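Local coordinates for esterase (uncultured bacterium FLS12, PDB 4RGY), which hydrolyses esters as a low-temperature-active, alkaline enzyme of the alpha/beta-hydrolase clan, recovered from a marine sediment metagenomic library, at residues Thr18-Ile23 with Ala75-Ala80; Pro79-Ser84 with Trp96-Glu101; Gly136-Glu141 with Phe192-Arg197; Ala147-Ala152 with Tyr209-Thr214. All coordinates share one frame; numbering follows the deposited sequence.

Interaction 1 of 4, residues Thr18-Ile23 with Ala75-Ala80; sequences TSMTVI and AVVMPA
Ile23 lies flank to flank with Val76, and Thr21 crosses Met78, where strands 16-25 and 75-79 run antiparallel in the mixed sheet of an alpha/beta-hydrolase fold. The segment axes approach to 4.7 Å at 160°, and Thr21-Met78 and Ile23-Val76 are hydrogen-bonded pairs, each closed by two backbone bonds. On the face shared by these four residues, bump meets hollow most tightly at Ile23: its CG1 sits between its own backbone N and carbonyl carbon (chi1 48°), which presses it to 3.5 Å from Val76 CB, closer than ordinary van der Waals contact. Met78 folds at its last torsion (chi3 -72°), and its methyl fills the notch between Thr21 and Ile23, with CE 3.9 Å from Thr21 CG2 and 4.1 Å from Ile23 CG1. With Ile23 cut back to an alanine, Val76 CB would probably lose its close neighbour and the Met78 methyl one wall of its notch. Thr21 turns its hydroxyl elsewhere, to Gln6 and the carbonyl of His56. On the opposite face Val22 and Val77 stand side by side, CG2 to CG2 at 4.1 Å, while the extended Met20 rests SD on Val77 CG1; Phe110 and Leu103 of helix 95-110 cover this side. At the Ser19 end a water takes over from direct pairing, donating to Ser19 O at 2.7 Å and accepting from Ala80 N at 2.9 Å.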
loop_
_atom_site.group_PDB
_atom_site.type_symbol
_atom_site.label_atom_id
_atom_site.label_comp_id
_atom_site.label_asym_id
_atom_site.label_seq_id
_atom_site.Cartn_x
_atom_site.Cartn_y
_atom_site.Cartn_z
ATOM N N THR A 18 -10.199 -2.060 8.715
ATOM C CA THR A 18 -9.721 -3.227 7.996
ATOM C C THR A 18 -9.411 -2.832 6.554
ATOM O O THR A 18 -9.381 -1.644 6.224
ATOM C CB THR A 18 -10.747 -4.386 8.144
ATOM O OG1 THR A 18 -10.218 -5.591 7.574
ATOM C CG2 THR A 18 -12.062 -4.008 7.480
ATOM N N SER A 19 -9.137 -3.818 5.706
ATOM C CA SER A 19 -8.663 -3.537 4.362
ATOM C C SER A 19 -9.274 -4.468 3.337
ATOM O O SER A 19 -9.678 -5.577 3.672
ATOM C CB SER A 19 -7.144 -3.694 4.305
ATOM O OG SER A 19 -6.528 -2.813 5.220
ATOM N N MET A 20 -9.337 -4.015 2.092
ATOM C CA MET A 20 -9.654 -4.892 0.968
ATOM C C MET A 20 -8.861 -4.447 -0.252
ATOM O O MET A 20 -8.370 -3.311 -0.320
ATOM C CB MET A 20 -11.149 -4.868 0.646
ATOM C CG MET A 20 -11.654 -3.533 0.135
ATOM S SD MET A 20 -13.407 -3.662 -0.252
ATOM C CE MET A 20 -13.850 -1.931 -0.349
ATOM N N THR A 21 -8.723 -5.350 -1.223
ATOM C CA THR A 21 -8.099 -5.024 -2.496
ATOM C C THR A 21 -9.178 -5.057 -3.558
ATOM O O THR A 21 -9.973 -5.994 -3.596
ATOM C CB THR A 21 -7.041 -6.074 -2.856
ATOM O OG1 THR A 21 -6.081 -6.155 -1.792
ATOM C CG2 THR A 21 -6.344 -5.725 -4.156
ATOM N N VAL A 22 -9.220 -4.035 -4.403
ATOM C CA VAL A 22 -10.208 -3.968 -5.474
ATOM C C VAL A 22 -9.501 -3.717 -6.797
ATOM O O VAL A 22 -8.602 -2.878 -6.885
ATOM C CB VAL A 22 -11.246 -2.848 -5.205
ATOM C CG1 VAL A 22 -12.137 -2.617 -6.412
ATOM C CG2 VAL A 22 -12.086 -3.185 -3.972
ATOM N N ILE A 23 -9.897 -4.450 -7.836
ATOM C CA ILE A 23 -9.443 -4.089 -9.172
ATOM C C ILE A 23 -10.632 -3.700 -10.039
ATOM O O ILE A 23 -11.671 -4.368 -10.023
ATOM C CB ILE A 23 -8.580 -5.172 -9.832
ATOM C CG1 ILE A 23 -9.214 -6.540 -9.709
ATOM C CG2 ILE A 23 -7.195 -5.208 -9.198
ATOM C CD1 ILE A 23 -8.380 -7.640 -10.365
ATOM N N ALA A 75 -15.103 -6.167 -12.483
ATOM C CA ALA A 75 -14.419 -5.704 -11.279
ATOM C C ALA A 75 -14.237 -6.885 -10.325
ATOM O O ALA A 75 -15.026 -7.834 -10.338
ATOM C CB ALA A 75 -15.206 -4.598 -10.617
ATOM N N VAL A 76 -13.188 -6.842 -9.507
ATOM C CA VAL A 76 -12.975 -7.888 -8.520
ATOM C C VAL A 76 -12.758 -7.260 -7.144
ATOM O O VAL A 76 -11.955 -6.336 -6.988
ATOM C CB VAL A 76 -11.765 -8.773 -8.878
ATOM C CG1 VAL A 76 -11.669 -9.945 -7.916
ATOM C CG2 VAL A 76 -11.887 -9.309 -10.304
ATOM N N VAL A 77 -13.480 -7.772 -6.151
ATOM C CA VAL A 77 -13.384 -7.271 -4.782
ATOM C C VAL A 77 -12.869 -8.391 -3.895
ATOM O O VAL A 77 -13.494 -9.447 -3.810
ATOM C CB VAL A 77 -14.757 -6.778 -4.259
ATOM C CG1 VAL A 77 -14.681 -6.396 -2.777
ATOM C CG2 VAL A 77 -15.249 -5.586 -5.089
ATOM N N MET A 78 -11.742 -8.151 -3.231
ATOM C CA MET A 78 -11.049 -9.149 -2.430
ATOM C C MET A 78 -10.929 -8.646 -0.995
ATOM O O MET A 78 -10.032 -7.871 -0.665
ATOM C CB MET A 78 -9.666 -9.420 -3.031
ATOM C CG MET A 78 -9.740 -10.197 -4.344
ATOM S SD MET A 78 -8.349 -9.934 -5.463
ATOM C CE MET A 78 -8.659 -8.258 -6.043
ATOM N N PRO A 79 -11.840 -9.093 -0.130
ATOM C CA PRO A 79 -11.843 -8.604 1.250
ATOM C C PRO A 79 -11.144 -9.554 2.212
ATOM O O PRO A 79 -10.660 -10.597 1.772
ATOM C CB PRO A 79 -13.314 -8.593 1.575
ATOM C CG PRO A 79 -13.868 -9.783 0.828
ATOM C CD PRO A 79 -13.040 -9.894 -0.436
ATOM N N ALA A 80 -11.070 -9.166 3.484
ATOM C CA ALA A 80 -10.425 -9.960 4.529
ATOM C C ALA A 80 -11.434 -10.342 5.598
ATOM O O ALA A 80 -12.226 -9.498 6.039
ATOM C CB ALA A 80 -9.286 -9.170 5.147
HETATM O O HOH W 1 -12.395 -7.128 6.959
HETATM O O HOH W 2 -12.122 -6.606 4.296
#

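Interaction 2 of 4, residues Pro79-Ser84 with Trp96-Glu101; sequences PAVHRS and WTFISE
Pro79 and Ile99 meet at about a right angle, the ring carbon CG of Pro79 lying 3.6 Å from Ile99 CD1, as helix 95-110 folds back on Pro79 and the loop that follows. This is the strand-loop-helix connection from strand 75-79 in the alpha/beta-hydrolase fold. Other apolar contacts are looser. Val81 CG1 is placed 4.3 Å from Ile99 CD1, and it also approaches the edge of the Phe98 ring, near the ring plane, at CD2. Phe98 holds CG anti to the backbone N (chi1 172°), which places the ring edge beside Val81 and Ala80 O. A single polar atom takes part: Ala80 O comes obliquely to Phe98 CE2 at 3.6 Å. No hydrogen bond links the two segments; their polar groups bond within a segment or to residues outside this contact. Ser84 OG donates to Val81 O at 2.7 Å, and Val81 N is tied to His50. In the helix Trp96 O receives Ser100 OG and Ser100 N from opposite faces of its plane. Farther round the loop, His82 meets His82 of a second subunit. The joint thus implies adhesion mainly by buried apolar surface, which fixes shape without demanding precise bond directions.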
loop_
_atom_site.group_PDB
_atom_site.type_symbol
_atom_site.label_atom_id
_atom_site.label_comp_id
_atom_site.label_asym_id
_atom_site.label_seq_id
_atom_site.Cartn_x
_atom_site.Cartn_y
_atom_site.Cartn_z
ATOM N N PRO A 79 -11.840 -9.093 -0.130
ATOM C CA PRO A 79 -11.843 -8.604 1.250
ATOM C C PRO A 79 -11.144 -9.554 2.212
ATOM O O PRO A 79 -10.660 -10.597 1.772
ATOM C CB PRO A 79 -13.314 -8.593 1.575
ATOM C CG PRO A 79 -13.868 -9.783 0.828
ATOM C CD PRO A 79 -13.040 -9.894 -0.436
ATOM N N ALA A 80 -11.070 -9.166 3.484
ATOM C CA ALA A 80 -10.425 -9.960 4.529
ATOM C C ALA A 80 -11.434 -10.342 5.598
ATOM O O ALA A 80 -12.226 -9.498 6.039
ATOM C CB ALA A 80 -9.286 -9.170 5.147
ATOM N N VAL A 81 -11.409 -11.601 6.032
ATOM C CA VAL A 81 -12.293 -12.037 7.114
ATOM C C VAL A 81 -11.574 -12.793 8.225
ATOM O O VAL A 81 -12.220 -13.487 9.027
ATOM C CB VAL A 81 -13.467 -12.901 6.610
ATOM C CG1 VAL A 81 -14.278 -12.124 5.579
ATOM C CG2 VAL A 81 -12.956 -14.224 6.028
ATOM N N HIS A 82 -10.250 -12.671 8.267
ATOM C CA HIS A 82 -9.457 -13.324 9.308
ATOM C C HIS A 82 -9.742 -14.830 9.341
ATOM O O HIS A 82 -9.956 -15.419 8.281
ATOM C CB HIS A 82 -9.674 -12.607 10.639
ATOM C CG HIS A 82 -9.431 -11.136 10.531
ATOM N ND1 HIS A 82 -10.288 -10.192 11.054
ATOM C CD2 HIS A 82 -8.450 -10.445 9.901
ATOM C CE1 HIS A 82 -9.832 -8.985 10.771
ATOM N NE2 HIS A 82 -8.719 -9.111 10.071
ATOM N N ARG A 83 -9.744 -15.466 10.510
ATOM C CA ARG A 83 -9.940 -16.913 10.575
ATOM C C ARG A 83 -11.371 -17.237 11.006
ATOM O O ARG A 83 -11.598 -18.013 11.935
ATOM C CB ARG A 83 -8.914 -17.562 11.512
ATOM C CG ARG A 83 -7.462 -17.413 11.054
ATOM C CD ARG A 83 -6.491 -17.975 12.093
ATOM N NE ARG A 83 -6.774 -19.384 12.363
ATOM C CZ ARG A 83 -6.188 -20.400 11.731
ATOM N NH1 ARG A 83 -5.253 -20.173 10.811
ATOM N NH2 ARG A 83 -6.526 -21.648 12.033
ATOM N N SER A 84 -12.339 -16.655 10.304
ATOM C CA SER A 84 -13.734 -16.682 10.745
ATOM C C SER A 84 -14.638 -17.672 10.025
ATOM O O SER A 84 -15.776 -17.868 10.435
ATOM C CB SER A 84 -14.338 -15.312 10.523
ATOM O OG SER A 84 -14.415 -15.032 9.139
ATOM N N TRP A 96 -20.067 -12.962 9.002
ATOM C CA TRP A 96 -21.106 -13.273 8.015
ATOM C C TRP A 96 -21.941 -12.044 7.676
ATOM O O TRP A 96 -22.195 -11.766 6.498
ATOM C CB TRP A 96 -22.027 -14.375 8.524
ATOM C CG TRP A 96 -23.278 -14.533 7.689
ATOM C CD1 TRP A 96 -24.556 -14.229 8.073
ATOM C CD2 TRP A 96 -23.375 -15.052 6.348
ATOM N NE1 TRP A 96 -25.438 -14.521 7.057
ATOM C CE2 TRP A 96 -24.744 -15.024 5.990
ATOM C CE3 TRP A 96 -22.439 -15.511 5.409
ATOM C CZ2 TRP A 96 -25.201 -15.458 4.743
ATOM C CZ3 TRP A 96 -22.897 -15.951 4.174
ATOM C CH2 TRP A 96 -24.269 -15.917 3.852
ATOM N N THR A 97 -22.353 -11.290 8.692
ATOM C CA THR A 97 -23.100 -10.074 8.420
ATOM C C THR A 97 -22.205 -9.095 7.651
ATOM O O THR A 97 -22.659 -8.384 6.751
ATOM C CB THR A 97 -23.672 -9.463 9.713
ATOM O OG1 THR A 97 -24.630 -10.380 10.260
ATOM C CG2 THR A 97 -24.375 -8.137 9.444
ATOM N N PHE A 98 -20.917 -9.085 7.982
ATOM C CA PHE A 98 -19.964 -8.272 7.246
ATOM C C PHE A 98 -19.899 -8.692 5.775
ATOM O O PHE A 98 -20.090 -7.866 4.871
ATOM C CB PHE A 98 -18.578 -8.387 7.895
ATOM C CG PHE A 98 -17.477 -7.742 7.096
ATOM C CD1 PHE A 98 -17.431 -6.355 6.933
ATOM C CD2 PHE A 98 -16.480 -8.519 6.515
ATOM C CE1 PHE A 98 -16.416 -5.757 6.205
ATOM C CE2 PHE A 98 -15.457 -7.924 5.788
ATOM C CZ PHE A 98 -15.425 -6.541 5.633
ATOM N N ILE A 99 -19.620 -9.967 5.513
ATOM C CA ILE A 99 -19.399 -10.383 4.133
ATOM C C ILE A 99 -20.681 -10.345 3.290
ATOM O O ILE A 99 -20.633 -10.062 2.090
ATOM C CB ILE A 99 -18.694 -11.764 4.037
ATOM C CG1 ILE A 99 -18.057 -11.958 2.659
ATOM C CG2 ILE A 99 -19.659 -12.918 4.364
ATOM C CD1 ILE A 99 -16.881 -11.041 2.379
ATOM N N SER A 100 -21.826 -10.608 3.917
ATOM C CA SER A 100 -23.073 -10.742 3.158
ATOM C C SER A 100 -23.860 -9.440 3.035
ATOM O O SER A 100 -24.710 -9.313 2.150
ATOM C CB SER A 100 -23.965 -11.823 3.783
ATOM O OG SER A 100 -24.434 -11.423 5.063
ATOM N N GLU A 101 -23.583 -8.477 3.911
ATOM C CA GLU A 101 -24.349 -7.232 3.933
ATOM C C GLU A 101 -23.467 -5.991 3.788
ATOM O O GLU A 101 -23.565 -5.251 2.805
ATOM C CB GLU A 101 -25.191 -7.135 5.211
ATOM C CG GLU A 101 -26.136 -8.314 5.460
ATOM C CD GLU A 101 -27.324 -8.325 4.521
ATOM O OE1 GLU A 101 -27.601 -7.279 3.897
ATOM O OE2 GLU A 101 -27.983 -9.381 4.406
#

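Interaction 3 of 4, residues Gly136-Glu141 with Phe192-Arg197; sequences GMRHPE and FALAER
Met137 and Leu194 mark the closest pass of the two backbones, their CA atoms 6.1 Å apart, where the end of helix 127-138 leans on helix 191-200 beside the sheet of this alpha/beta-hydrolase fold. The first of these helices follows a probable nucleophile elbow, and His139 is the first residue past its end to leave helical geometry; there His139 ND1 bonds in its ring plane to the syn side of Glu141 OE2. Met137 reaches across with a bend at its last torsion (chi3 -75°). Its SD lies 3.8 Å from Ala195 N, and CE curls back to Leu194 CB at 4.0 Å, so that Met137 touches Leu194 with both its CB and its methyl. Both methyls of Leu194 lie against the Arg138 chain, and CD2 also covers the Arg197 guanidinium. Arg138, folded at chi2 and chi3, lays CD against Leu194 CD2 at 3.7 Å, and that same methyl stands 3.5 Å above the centre of the Arg197 guanidinium plane. The like charges come fairly near, Arg138 NE to Arg197 NH1 being 4.8 Å; Asp188, in a long, weak ion pair with Arg138 and touching Arg197, would be expected to ease this. Polar contact across the helices is left to a water in the guanidinium plane at its edge, which accepts from Arg197 NH1 at 3.2 Å and donates to Met137 O at 3.0 Å.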
loop_
_atom_site.group_PDB
_atom_site.type_symbol
_atom_site.label_atom_id
_atom_site.label_comp_id
_atom_site.label_asym_id
_atom_site.label_seq_id
_atom_site.Cartn_x
_atom_site.Cartn_y
_atom_site.Cartn_z
ATOM N N GLY A 136 -24.063 -18.082 -1.977
ATOM C CA GLY A 136 -24.908 -18.419 -3.106
ATOM C C GLY A 136 -26.175 -19.145 -2.691
ATOM O O GLY A 136 -27.233 -18.948 -3.298
ATOM N N MET A 137 -26.082 -19.975 -1.658
ATOM C CA MET A 137 -27.225 -20.786 -1.247
ATOM C C MET A 137 -28.090 -20.140 -0.158
ATOM O O MET A 137 -29.261 -20.508 0.011
ATOM C CB MET A 137 -26.773 -22.198 -0.860
ATOM C CG MET A 137 -26.177 -22.965 -2.043
ATOM S SD MET A 137 -26.035 -24.733 -1.715
ATOM C CE MET A 137 -24.636 -24.768 -0.618
ATOM N N ARG A 138 -27.528 -19.188 0.585
ATOM C CA ARG A 138 -28.312 -18.422 1.553
ATOM C C ARG A 138 -28.967 -17.233 0.870
ATOM O O ARG A 138 -30.076 -16.828 1.234
ATOM C CB ARG A 138 -27.448 -17.951 2.730
ATOM C CG ARG A 138 -26.984 -19.064 3.660
ATOM C CD ARG A 138 -28.054 -19.440 4.692
ATOM N NE ARG A 138 -28.239 -18.357 5.656
ATOM C CZ ARG A 138 -27.494 -18.189 6.746
ATOM N NH1 ARG A 138 -26.530 -19.060 7.034
ATOM N NH2 ARG A 138 -27.718 -17.152 7.549
ATOM N N HIS A 139 -28.280 -16.672 -0.121
ATOM C CA HIS A 139 -28.803 -15.521 -0.841
ATOM C C HIS A 139 -28.796 -15.725 -2.351
ATOM O O HIS A 139 -28.158 -14.969 -3.077
ATOM C CB HIS A 139 -28.009 -14.272 -0.464
ATOM C CG HIS A 139 -28.193 -13.856 0.961
ATOM N ND1 HIS A 139 -29.381 -13.342 1.439
ATOM C CD2 HIS A 139 -27.350 -13.895 2.020
ATOM C CE1 HIS A 139 -29.255 -13.070 2.726
ATOM N NE2 HIS A 139 -28.031 -13.395 3.103
ATOM N N PRO A 140 -29.533 -16.735 -2.836
ATOM C CA PRO A 140 -29.533 -17.017 -4.273
ATOM C C PRO A 140 -30.118 -15.863 -5.080
ATOM O O PRO A 140 -29.878 -15.780 -6.284
ATOM C CB PRO A 140 -30.426 -18.258 -4.380
ATOM C CG PRO A 140 -31.305 -18.193 -3.198
ATOM C CD PRO A 140 -30.462 -17.615 -2.103
ATOM N N GLU A 141 -30.863 -14.981 -4.420
ATOM C CA GLU A 141 -31.440 -13.822 -5.087
ATOM C C GLU A 141 -30.408 -12.713 -5.338
ATOM O O GLU A 141 -30.691 -11.761 -6.068
ATOM C CB GLU A 141 -32.631 -13.275 -4.291
ATOM C CG GLU A 141 -32.274 -12.471 -3.035
ATOM C CD GLU A 141 -31.900 -13.329 -1.823
ATOM O OE1 GLU A 141 -32.039 -14.573 -1.884
ATOM O OE2 GLU A 141 -31.480 -12.749 -0.791
ATOM N N PHE A 192 -24.552 -28.874 3.272
ATOM C CA PHE A 192 -25.344 -30.031 2.858
ATOM C C PHE A 192 -26.831 -29.745 3.052
ATOM O O PHE A 192 -27.645 -30.056 2.182
ATOM C CB PHE A 192 -24.917 -31.291 3.615
ATOM C CG PHE A 192 -23.580 -31.830 3.199
ATOM C CD1 PHE A 192 -22.405 -31.129 3.480
ATOM C CD2 PHE A 192 -23.488 -33.034 2.514
ATOM C CE1 PHE A 192 -21.166 -31.621 3.085
ATOM C CE2 PHE A 192 -22.258 -33.541 2.133
ATOM C CZ PHE A 192 -21.092 -32.838 2.416
ATOM N N ALA A 193 -27.175 -29.115 4.171
ATOM C CA ALA A 193 -28.551 -28.716 4.439
ATOM C C ALA A 193 -29.004 -27.611 3.497
ATOM O O ALA A 193 -30.131 -27.628 2.988
ATOM C CB ALA A 193 -28.702 -28.269 5.901
ATOM N N LEU A 194 -28.133 -26.632 3.259
ATOM C CA LEU A 194 -28.468 -25.550 2.350
ATOM C C LEU A 194 -28.745 -26.086 0.942
ATOM O O LEU A 194 -29.658 -25.606 0.262
ATOM C CB LEU A 194 -27.362 -24.489 2.329
ATOM C CG LEU A 194 -27.099 -23.779 3.673
ATOM C CD1 LEU A 194 -25.994 -22.758 3.498
ATOM C CD2 LEU A 194 -28.345 -23.110 4.240
ATOM N N ALA A 195 -27.967 -27.078 0.514
ATOM C CA ALA A 195 -28.175 -27.703 -0.784
ATOM C C ALA A 195 -29.551 -28.372 -0.855
ATOM O O ALA A 195 -30.225 -28.297 -1.875
ATOM C CB ALA A 195 -27.061 -28.698 -1.083
ATOM N N GLU A 196 -29.984 -29.007 0.232
ATOM C CA GLU A 196 -31.333 -29.578 0.272
ATOM C C GLU A 196 -32.417 -28.515 0.086
ATOM O O GLU A 196 -33.431 -28.749 -0.577
ATOM C CB GLU A 196 -31.568 -30.381 1.561
ATOM C CG GLU A 196 -30.690 -31.620 1.673
ATOM C CD GLU A 196 -31.203 -32.619 2.684
ATOM O OE1 GLU A 196 -32.392 -32.992 2.603
ATOM O OE2 GLU A 196 -30.416 -33.025 3.564
ATOM N N ARG A 197 -32.215 -27.338 0.675
ATOM C CA ARG A 197 -33.154 -26.241 0.456
ATOM C C ARG A 197 -33.198 -25.866 -1.018
ATOM O O ARG A 197 -34.274 -25.713 -1.602
ATOM C CB ARG A 197 -32.753 -24.993 1.242
ATOM C CG ARG A 197 -32.534 -25.193 2.719
ATOM C CD ARG A 197 -32.137 -23.847 3.312
ATOM N NE ARG A 197 -31.866 -23.927 4.738
ATOM C CZ ARG A 197 -31.651 -22.873 5.523
ATOM N NH1 ARG A 197 -31.657 -21.649 5.013
ATOM N NH2 ARG A 197 -31.412 -23.055 6.809
HETATM O O HOH W 3 -31.511 -20.534 2.068
#

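Interaction 4 of 4, residues Ala147-Ala152 with Tyr209-Thr214; sequences ASLSGA and YQCCGT
Tyr209 holds CG anti to its own nitrogen (chi1 177°), which brings CD1 obliquely to 4.0 Å from Ala147 CB; Ser148 O lies at the edge of the Tyr209 ring, near the ring plane, 3.9 Å from CD1. The CB atoms of Ala147 and Tyr209 also touch, at 3.7 Å. Cys211 instead tucks SG between its N and carbonyl carbon (chi1 77°), against Leu149, 4.0 Å from CG. These residues sit on neighbouring parallel strands, 4° apart in direction, of the alpha/beta-hydrolase sheet. Three backbone bonds zip them: Ser148 N to Tyr209 O, Cys211 N to Ser148 O, and Ser150 N to Cys211 O at 2.8 Å. Tyr209 OH binds Glu239, so an alanine here would probably leave that carboxylate without its hydroxyl mate and a gap beside Ala147 and Ser148 O. Two waters add to the direct bonds near Ser150. One meets Ser148 OG and also joins Gly151 N and Cys211 O; another accepts from Ser150 OG at 2.7 Å and from Gly213 N. Ser150 OG is further bound to Trp250, and its side chain touches Asp216, probably of a Ser126-His245-Asp216 triad. The chemistry thus contrasts the largely apolar face of Ala147, Leu149, Tyr209 and Cys211 with buried, water-bridged polar groups round Ser148 and Ser150, beside the likely triad.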
loop_
_atom_site.group_PDB
_atom_site.type_symbol
_atom_site.label_atom_id
_atom_site.label_comp_id
_atom_site.label_asym_id
_atom_site.label_seq_id
_atom_site.Cartn_x
_atom_site.Cartn_y
_atom_site.Cartn_z
ATOM N N ALA A 147 -18.874 -20.089 -6.830
ATOM C CA ALA A 147 -17.876 -21.092 -7.184
ATOM C C ALA A 147 -16.959 -21.412 -6.020
ATOM O O ALA A 147 -16.447 -20.497 -5.344
ATOM C CB ALA A 147 -17.047 -20.607 -8.362
ATOM N N SER A 148 -16.747 -22.705 -5.783
ATOM C CA SER A 148 -15.820 -23.156 -4.754
ATOM C C SER A 148 -14.611 -23.868 -5.342
ATOM O O SER A 148 -14.752 -24.792 -6.151
ATOM C CB SER A 148 -16.532 -24.087 -3.775
ATOM O OG SER A 148 -15.608 -24.730 -2.903
ATOM N N LEU A 149 -13.419 -23.438 -4.928
ATOM C CA LEU A 149 -12.168 -24.063 -5.356
ATOM C C LEU A 149 -11.516 -24.727 -4.155
ATOM O O LEU A 149 -11.166 -24.044 -3.189
ATOM C CB LEU A 149 -11.213 -23.029 -5.966
ATOM C CG LEU A 149 -11.666 -22.308 -7.237
ATOM C CD1 LEU A 149 -12.607 -21.155 -6.895
ATOM C CD2 LEU A 149 -10.464 -21.774 -8.002
ATOM N N SER A 150 -11.393 -26.053 -4.195
ATOM C CA SER A 150 -10.805 -26.807 -3.088
ATOM C C SER A 150 -11.429 -26.394 -1.764
ATOM O O SER A 150 -10.724 -26.067 -0.797
ATOM C CB SER A 150 -9.292 -26.586 -3.053
ATOM O OG SER A 150 -8.735 -26.786 -4.341
ATOM N N GLY A 151 -12.757 -26.418 -1.721
ATOM C CA GLY A 151 -13.477 -25.847 -0.599
ATOM C C GLY A 151 -13.517 -26.725 0.635
ATOM O O GLY A 151 -13.482 -27.958 0.543
ATOM N N ALA A 152 -13.573 -26.084 1.798
ATOM C CA ALA A 152 -13.817 -26.785 3.057
ATOM C C ALA A 152 -15.331 -26.921 3.202
ATOM O O ALA A 152 -15.977 -26.191 3.953
ATOM C CB ALA A 152 -13.224 -25.997 4.225
ATOM N N TYR A 209 -20.459 -23.921 -9.128
ATOM C CA TYR A 209 -19.217 -24.537 -9.568
ATOM C C TYR A 209 -18.488 -25.100 -8.365
ATOM O O TYR A 209 -18.410 -24.457 -7.311
ATOM C CB TYR A 209 -18.334 -23.503 -10.300
ATOM C CG TYR A 209 -16.978 -24.010 -10.748
ATOM C CD1 TYR A 209 -15.923 -24.114 -9.852
ATOM C CD2 TYR A 209 -16.744 -24.365 -12.078
ATOM C CE1 TYR A 209 -14.684 -24.582 -10.252
ATOM C CE2 TYR A 209 -15.498 -24.824 -12.490
ATOM C CZ TYR A 209 -14.476 -24.935 -11.571
ATOM O OH TYR A 209 -13.237 -25.400 -11.959
ATOM N N GLN A 210 -17.913 -26.276 -8.542
ATOM C CA GLN A 210 -17.083 -26.894 -7.521
ATOM C C GLN A 210 -15.897 -27.579 -8.165
ATOM O O GLN A 210 -16.074 -28.369 -9.093
ATOM C CB GLN A 210 -17.891 -27.941 -6.751
ATOM C CG GLN A 210 -17.067 -28.740 -5.753
ATOM C CD GLN A 210 -17.795 -29.956 -5.185
ATOM O OE1 GLN A 210 -18.877 -30.335 -5.646
ATOM N NE2 GLN A 210 -17.197 -30.568 -4.179
ATOM N N CYS A 211 -14.686 -27.308 -7.679
ATOM C CA CYS A 211 -13.536 -28.101 -8.103
ATOM C C CYS A 211 -12.641 -28.463 -6.929
ATOM O O CYS A 211 -12.703 -27.836 -5.872
ATOM C CB CYS A 211 -12.731 -27.393 -9.206
ATOM S SG CYS A 211 -11.662 -26.021 -8.628
ATOM N N CYS A 212 -11.791 -29.462 -7.122
ATOM C CA CYS A 212 -10.794 -29.815 -6.110
ATOM C C CYS A 212 -9.661 -30.626 -6.720
ATOM O O CYS A 212 -9.888 -31.445 -7.620
ATOM C CB CYS A 212 -11.445 -30.607 -4.969
ATOM S SG CYS A 212 -10.400 -30.782 -3.512
ATOM N N GLY A 213 -8.440 -30.393 -6.238
ATOM C CA GLY A 213 -7.306 -31.229 -6.610
ATOM C C GLY A 213 -7.422 -32.591 -5.942
ATOM O O GLY A 213 -7.799 -32.680 -4.771
ATOM N N THR A 214 -7.086 -33.655 -6.671
ATOM C CA THR A 214 -7.332 -35.011 -6.177
ATOM C C THR A 214 -6.417 -35.433 -5.023
ATOM O O THR A 214 -6.674 -36.447 -4.370
ATOM C CB THR A 214 -7.288 -36.062 -7.323
ATOM O OG1 THR A 214 -6.084 -35.908 -8.085
ATOM C CG2 THR A 214 -8.495 -35.890 -8.245
HETATM O O HOH W 4 -14.572 -27.084 -3.905
HETATM O O HOH W 5 -6.820 -28.697 -4.365
#

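Interactions 1 and 4 join strand pairs of the same sheet, their centres 21 Å apart on opposite sides of the chain's centre. Interaction 2 begins where interaction 1 ends, sharing Pro79 and Ala80, and leads from an inner strand of that sheet into helix 95-110. This helix in turn meets interaction 3: Trp96 CZ2 packs 3.8 Å from His139 CD2. Interactions 3 and 4 are interleaved along the chain, each helix of the former leading into a strand of the latter, with centres about 17 Å apart. Interaction 4 touches the probable triad, through Ser150 on Asp216, while Val81 of interaction 2 lies near the nucleophile elbow without touching it.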